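Local coordinates for flavoprotein (Thermotoga maritima, PDB 5V8S) that probably transfers electrons as a flavo-diiron oxidoreductase, joining a metallo-beta-lactamase-type domain with a diiron site to a flavodoxin-like domain expected to bind FMN, at residues G266-Y272 with T296-F302; L59-V64 with I149-F154. The protein carries 1 engineered substitution. All coordinates share one frame; numbering follows the deposited sequence.

Contact 1: residues G266-Y272 with T296-F302; sequences GKVTVIY and TPVVYKF
Segment 266-272 runs parallel to strand 296-302 in unbroken pairing from Lys267 beside Thr296 to Tyr272 beside Lys301, with their axes approaching to 4.6 Å at an angle of 23°. The backbone bonds alternate along the ladder: Val298 and Tyr300 donate to the carbonyls of Val268 and Val270, while Val270 and Tyr272 donate back to Val298 and Tyr300. At the two ends Thr296 N reaches Gly266 O at 2.8 Å and Phe302 N reaches Tyr272 O at 2.9 Å.

Tyr272 makes the broadest side-chain contact. Its CG is squeezed between the backbone N and the carbonyl carbon (chi1 65°), which brings the ring across to the neighbouring strand. Lys301 runs alongside, its CB over one face of the Tyr272 ring, offset toward the rim, 4.2 Å from the centroid in a CH-pi contact. Lys301 CG comes within 3.5 Å of Tyr272 CE2. The ring edge meets Val299: Tyr272 CE1 to Val299 CG1 is 3.8 Å. Tyr272 OH is hydrogen-bonded to Glu280 of helix 278-292, whereas Lys301 NZ makes its salt bridge with Glu306, in the loop after its own strand.

On the other sheet face, Thr269 CG2 comes in the plane of the Tyr300 ring at its edge, 3.9 Å from Tyr300 CD2. The extended Lys267 chain brings its CE against Val298 CG2 at 4.0 Å, and its amine goes on to Asp316 and Asp319. Asp316 also takes the Tyr300 hydroxyl, so it ties both strands to helix 310-316.

With helix 278-292 packed over the Val270, Tyr272 and Val299 face, the pair forms a beta-alpha-beta unit. These are the first two strands of a flavodoxin-like fold, in the classic order 2-1-3-4-5.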
loop_
_atom_site.group_PDB
_atom_site.type_symbol
_atom_site.label_atom_id
_atom_site.label_comp_id
_atom_site.label_asym_id
_atom_site.label_seq_id
_atom_site.Cartn_x
_atom_site.Cartn_y
_atom_site.Cartn_z
ATOM N N GLY A 266 -2.315 -14.240 25.737
ATOM C CA GLY A 266 -2.259 -12.827 26.015
ATOM C C GLY A 266 -2.020 -11.948 24.808
ATOM O O GLY A 266 -2.242 -10.732 24.894
ATOM N N LYS A 267 -1.585 -12.517 23.686
ATOM C CA LYS A 267 -1.245 -11.703 22.518
ATOM C C LYS A 267 -2.502 -11.318 21.738
ATOM O O LYS A 267 -3.263 -12.182 21.293
ATOM C CB LYS A 267 -0.274 -12.447 21.599
ATOM C CG LYS A 267 0.101 -11.608 20.384
ATOM C CD LYS A 267 1.297 -12.181 19.636
ATOM C CE LYS A 267 1.628 -11.378 18.397
ATOM N NZ LYS A 267 2.795 -11.932 17.652
ATOM N N VAL A 268 -2.691 -10.017 21.541
ATOM C CA VAL A 268 -3.749 -9.478 20.696
ATOM C C VAL A 268 -3.095 -8.487 19.746
ATOM O O VAL A 268 -2.268 -7.674 20.170
ATOM C CB VAL A 268 -4.841 -8.797 21.552
ATOM C CG1 VAL A 268 -5.873 -8.104 20.679
ATOM C CG2 VAL A 268 -5.517 -9.834 22.458
ATOM N N THR A 269 -3.448 -8.548 18.467
ATOM C CA THR A 269 -2.926 -7.590 17.495
ATOM C C THR A 269 -4.029 -6.598 17.133
ATOM O O THR A 269 -5.143 -6.996 16.782
ATOM C CB THR A 269 -2.315 -8.281 16.260
ATOM O OG1 THR A 269 -1.210 -9.092 16.676
ATOM C CG2 THR A 269 -1.773 -7.281 15.278
ATOM N N VAL A 270 -3.711 -5.317 17.262
ATOM C CA VAL A 270 -4.653 -4.213 17.085
ATOM C C VAL A 270 -4.206 -3.451 15.850
ATOM O O VAL A 270 -3.062 -2.978 15.784
ATOM C CB VAL A 270 -4.648 -3.284 18.305
ATOM C CG1 VAL A 270 -5.680 -2.165 18.125
ATOM C CG2 VAL A 270 -4.913 -4.073 19.577
ATOM N N ILE A 271 -5.109 -3.321 14.883
ATOM C CA ILE A 271 -4.795 -2.761 13.576
ATOM C C ILE A 271 -5.850 -1.706 13.271
ATOM O O ILE A 271 -7.040 -2.028 13.212
ATOM C CB ILE A 271 -4.809 -3.846 12.484
ATOM C CG1 ILE A 271 -3.819 -4.962 12.784
ATOM C CG2 ILE A 271 -4.518 -3.227 11.110
ATOM C CD1 ILE A 271 -4.164 -6.225 12.048
ATOM N N TYR A 272 -5.425 -0.465 13.052
ATOM C CA TYR A 272 -6.411 0.572 12.789
ATOM C C TYR A 272 -5.865 1.679 11.910
ATOM O O TYR A 272 -4.657 1.903 11.814
ATOM C CB TYR A 272 -6.966 1.160 14.092
ATOM C CG TYR A 272 -6.001 1.910 14.983
ATOM C CD1 TYR A 272 -5.231 1.240 15.933
ATOM C CD2 TYR A 272 -5.947 3.295 14.982
ATOM C CE1 TYR A 272 -4.379 1.924 16.767
ATOM C CE2 TYR A 272 -5.094 3.983 15.826
ATOM C CZ TYR A 272 -4.331 3.299 16.742
ATOM O OH TYR A 272 -3.494 3.978 17.620
ATOM N N THR A 296 -1.367 -8.441 26.179
ATOM C CA THR A 296 -0.190 -7.700 25.721
ATOM C C THR A 296 -0.399 -7.346 24.254
ATOM O O THR A 296 -0.129 -8.172 23.359
ATOM C CB THR A 296 1.092 -8.513 25.906
ATOM O OG1 THR A 296 1.235 -8.868 27.280
ATOM C CG2 THR A 296 2.309 -7.686 25.506
ATOM N N PRO A 297 -0.905 -6.153 23.961
ATOM C CA PRO A 297 -1.215 -5.806 22.577
ATOM C C PRO A 297 0.026 -5.519 21.761
ATOM O O PRO A 297 1.005 -4.957 22.252
ATOM C CB PRO A 297 -2.054 -4.525 22.713
ATOM C CG PRO A 297 -2.502 -4.486 24.090
ATOM C CD PRO A 297 -1.436 -5.144 24.891
ATOM N N VAL A 298 -0.056 -5.881 20.480
ATOM C CA VAL A 298 0.854 -5.412 19.442
ATOM C C VAL A 298 0.027 -4.514 18.538
ATOM O O VAL A 298 -1.048 -4.917 18.098
ATOM C CB VAL A 298 1.438 -6.594 18.650
ATOM C CG1 VAL A 298 2.356 -6.097 17.568
ATOM C CG2 VAL A 298 2.170 -7.555 19.600
ATOM N N VAL A 299 0.493 -3.290 18.308
ATOM C CA VAL A 299 -0.340 -2.232 17.730
ATOM C C VAL A 299 0.235 -1.755 16.408
ATOM O O VAL A 299 1.421 -1.408 16.318
ATOM C CB VAL A 299 -0.505 -1.053 18.712
ATOM C CG1 VAL A 299 -1.428 0.012 18.134
ATOM C CG2 VAL A 299 -1.035 -1.552 20.070
ATOM N N TYR A 300 -0.626 -1.699 15.394
ATOM C CA TYR A 300 -0.273 -1.184 14.078
ATOM C C TYR A 300 -1.249 -0.078 13.708
ATOM O O TYR A 300 -2.447 -0.335 13.564
ATOM C CB TYR A 300 -0.312 -2.297 13.034
ATOM C CG TYR A 300 0.796 -3.286 13.244
ATOM C CD1 TYR A 300 2.098 -2.956 12.906
ATOM C CD2 TYR A 300 0.551 -4.540 13.795
ATOM C CE1 TYR A 300 3.132 -3.856 13.086
ATOM C CE2 TYR A 300 1.593 -5.442 14.002
ATOM C CZ TYR A 300 2.879 -5.092 13.656
ATOM O OH TYR A 300 3.922 -5.990 13.843
ATOM N N LYS A 301 -0.735 1.132 13.525
ATOM C CA LYS A 301 -1.555 2.309 13.277
ATOM C C LYS A 301 -1.190 2.949 11.942
ATOM O O LYS A 301 -0.029 3.292 11.715
ATOM C CB LYS A 301 -1.339 3.355 14.389
ATOM C CG LYS A 301 -2.087 4.675 14.167
ATOM C CD LYS A 301 -1.457 5.907 14.870
ATOM C CE LYS A 301 -0.788 5.623 16.171
ATOM N NZ LYS A 301 -0.270 6.909 16.769
ATOM N N PHE A 302 -2.192 3.153 11.085
ATOM C CA PHE A 302 -2.056 3.985 9.884
ATOM C C PHE A 302 -2.552 5.384 10.236
ATOM O O PHE A 302 -3.736 5.570 10.498
ATOM C CB PHE A 302 -2.924 3.446 8.755
ATOM C CG PHE A 302 -2.507 2.086 8.244
ATOM C CD1 PHE A 302 -1.505 1.964 7.314
ATOM C CD2 PHE A 302 -3.135 0.949 8.691
ATOM C CE1 PHE A 302 -1.122 0.717 6.837
ATOM C CE2 PHE A 302 -2.751 -0.324 8.221
ATOM C CZ PHE A 302 -1.764 -0.420 7.292
#

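Contact 2: residues L59-V64 with I149-F154; sequences LNGANV and IGGKKF
Gly150 CA rests against Leu59 CB at 3.8 Å and Ala62 CB at 3.9 Å, seated in the notch where the two meet. The bare CA is the bump and the two CB atoms frame the hollow; with no side chain at Gly150, the backbones can come this close. The glycine sits in a type I' turn from Ile149 to Lys152, whose ends are joined by reciprocal backbone bonds. The 59-62 turn is likewise closed, by Leu59 N to Ala62 O, so two hairpin ends meet without becoming one sheet.

Leu59 does most of the filling. With CG anti to its carbonyl carbon (chi1 -56°), it reaches across to the other hairpin, its methyls parting toward Phe154 and Lys152. Leu59 CD1 enters beside the carbonyl of Ile149 and meets the edge of the Phe154 ring in its plane, 3.9 Å from Phe154 CE1; leucine and ring approach from opposite directions. Leu59 CD2 rests on Lys152 CG at 3.8 Å, touching the aliphatic root of a chain that bends at chi2 and carries its amine away.

Deeper in, the Ile149 CG2 methyl sits over the dip formed by Ala62 CB, at 3.7 Å, and Val64 CG2, at 3.8 Å; valine and isoleucine cross at about a right angle. Val64 CG2 also approaches the Phe154 ring obliquely. Ile94 of strand 92-94 touches both Val64 and Phe154, extending the apolar layer between the two sheets.

No direct hydrogen bond crosses. A water donates to Gly150 O at 2.6 Å and weakly accepts from Asn60 N, and Asn60 O receives a CA-H...O contact from Gly150. The chemistry is therefore mainly van der Waals: shape fit, with a bridging water near the exposed tips, joins the hairpins where the two sheets of the metallo-beta-lactamase-type sandwich face each other.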
loop_
_atom_site.group_PDB
_atom_site.type_symbol
_atom_site.label_atom_id
_atom_site.label_comp_id
_atom_site.label_asym_id
_atom_site.label_seq_id
_atom_site.Cartn_x
_atom_site.Cartn_y
_atom_site.Cartn_z
ATOM N N LEU A 59 30.316 -36.445 -5.083
ATOM C CA LEU A 59 30.218 -37.889 -4.894
ATOM C C LEU A 59 31.214 -38.602 -5.802
ATOM O O LEU A 59 31.909 -37.992 -6.616
ATOM C CB LEU A 59 28.784 -38.352 -5.194
ATOM C CG LEU A 59 27.709 -37.638 -4.361
ATOM C CD1 LEU A 59 26.317 -37.820 -4.944
ATOM C CD2 LEU A 59 27.752 -38.156 -2.913
ATOM N N ASN A 60 31.283 -39.918 -5.638
ATOM C CA ASN A 60 32.114 -40.761 -6.490
ATOM C C ASN A 60 31.369 -40.933 -7.805
ATOM O O ASN A 60 30.378 -41.661 -7.879
ATOM C CB ASN A 60 32.371 -42.101 -5.810
ATOM C CG ASN A 60 33.132 -43.067 -6.685
ATOM O OD1 ASN A 60 33.689 -42.705 -7.724
ATOM N ND2 ASN A 60 33.170 -44.314 -6.257
ATOM N N GLY A 61 31.824 -40.231 -8.837
ATOM C CA GLY A 61 31.240 -40.334 -10.152
ATOM C C GLY A 61 30.205 -39.274 -10.477
ATOM O O GLY A 61 29.641 -39.303 -11.575
ATOM N N ALA A 62 29.945 -38.330 -9.576
ATOM C CA ALA A 62 28.923 -37.335 -9.836
ATOM C C ALA A 62 29.221 -36.099 -9.009
ATOM O O ALA A 62 29.797 -36.183 -7.926
ATOM C CB ALA A 62 27.528 -37.859 -9.472
ATOM N N ASN A 63 28.827 -34.946 -9.539
ATOM C CA ASN A 63 28.815 -33.701 -8.785
ATOM C C ASN A 63 27.445 -33.084 -9.001
ATOM O O ASN A 63 27.071 -32.774 -10.142
ATOM C CB ASN A 63 29.915 -32.725 -9.226
ATOM C CG ASN A 63 31.307 -33.183 -8.838
ATOM O OD1 ASN A 63 31.597 -33.436 -7.667
ATOM N ND2 ASN A 63 32.180 -33.291 -9.835
ATOM N N VAL A 64 26.697 -32.924 -7.914
ATOM C CA VAL A 64 25.274 -32.580 -7.967
ATOM C C VAL A 64 25.087 -31.180 -7.392
ATOM O O VAL A 64 25.285 -30.960 -6.192
ATOM C CB VAL A 64 24.420 -33.597 -7.201
ATOM C CG1 VAL A 64 22.929 -33.281 -7.354
ATOM C CG2 VAL A 64 24.745 -35.026 -7.647
ATOM N N ILE A 149 22.565 -41.893 -7.655
ATOM C CA ILE A 149 23.488 -40.954 -8.272
ATOM C C ILE A 149 24.744 -40.944 -7.419
ATOM O O ILE A 149 24.660 -40.768 -6.201
ATOM C CB ILE A 149 22.885 -39.530 -8.355
ATOM C CG1 ILE A 149 21.614 -39.515 -9.223
ATOM C CG2 ILE A 149 23.915 -38.551 -8.917
ATOM C CD1 ILE A 149 20.777 -38.231 -9.071
ATOM N N GLY A 150 25.902 -41.150 -8.044
ATOM C CA GLY A 150 27.154 -41.117 -7.297
ATOM C C GLY A 150 27.210 -42.072 -6.126
ATOM O O GLY A 150 27.866 -41.772 -5.117
ATOM N N GLY A 151 26.549 -43.231 -6.237
ATOM C CA GLY A 151 26.544 -44.219 -5.180
ATOM C C GLY A 151 25.559 -43.983 -4.056
ATOM O O GLY A 151 25.565 -44.755 -3.081
ATOM N N LYS A 152 24.731 -42.935 -4.138
ATOM C CA LYS A 152 23.765 -42.615 -3.104
ATOM C C LYS A 152 22.353 -42.611 -3.669
ATOM O O LYS A 152 22.136 -42.356 -4.857
ATOM C CB LYS A 152 24.059 -41.235 -2.496
ATOM C CG LYS A 152 25.490 -41.110 -1.957
ATOM C CD LYS A 152 25.707 -41.979 -0.739
ATOM C CE LYS A 152 27.067 -41.716 -0.124
ATOM N NZ LYS A 152 27.255 -42.499 1.115
ATOM N N LYS A 153 21.390 -42.863 -2.790
ATOM C CA LYS A 153 19.977 -42.839 -3.137
ATOM C C LYS A 153 19.418 -41.440 -2.882
ATOM O O LYS A 153 19.403 -40.972 -1.738
ATOM C CB LYS A 153 19.263 -43.855 -2.259
ATOM C CG LYS A 153 17.773 -43.978 -2.460
ATOM C CD LYS A 153 17.178 -44.975 -1.453
ATOM C CE LYS A 153 17.776 -46.384 -1.582
ATOM N NZ LYS A 153 17.627 -46.995 -2.941
ATOM N N PHE A 154 18.978 -40.763 -3.943
ATOM C CA PHE A 154 18.248 -39.501 -3.828
ATOM C C PHE A 154 16.759 -39.789 -3.966
ATOM O O PHE A 154 16.344 -40.426 -4.929
ATOM C CB PHE A 154 18.659 -38.562 -4.961
ATOM C CG PHE A 154 20.021 -37.929 -4.784
ATOM C CD1 PHE A 154 21.175 -38.656 -4.988
ATOM C CD2 PHE A 154 20.138 -36.589 -4.414
ATOM C CE1 PHE A 154 22.420 -38.080 -4.834
ATOM C CE2 PHE A 154 21.379 -36.004 -4.268
ATOM C CZ PHE A 154 22.530 -36.764 -4.475
HETATM O O HOH W 1 29.634 -41.604 -3.165
#

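The two contacts belong to different domains and lie on opposite sides of the chain's centre, 51 Å apart between centres and about 37 Å at their nearest atoms, so neither touches the other. Contact 2 closes in sequence before contact 1 opens. Contact 1 pairs neighbouring strands within one sheet of the flavodoxin-like domain; contact 2 joins hairpins of two separate sheets in the diiron domain. The mu-oxo-diiron cluster sits in that latter domain, in a pocket formed by His97, Glu99, Asp101, the engineered Asp102, His163, Asp180 and His240. None of these ligand-pocket residues belongs to the segments of either contact.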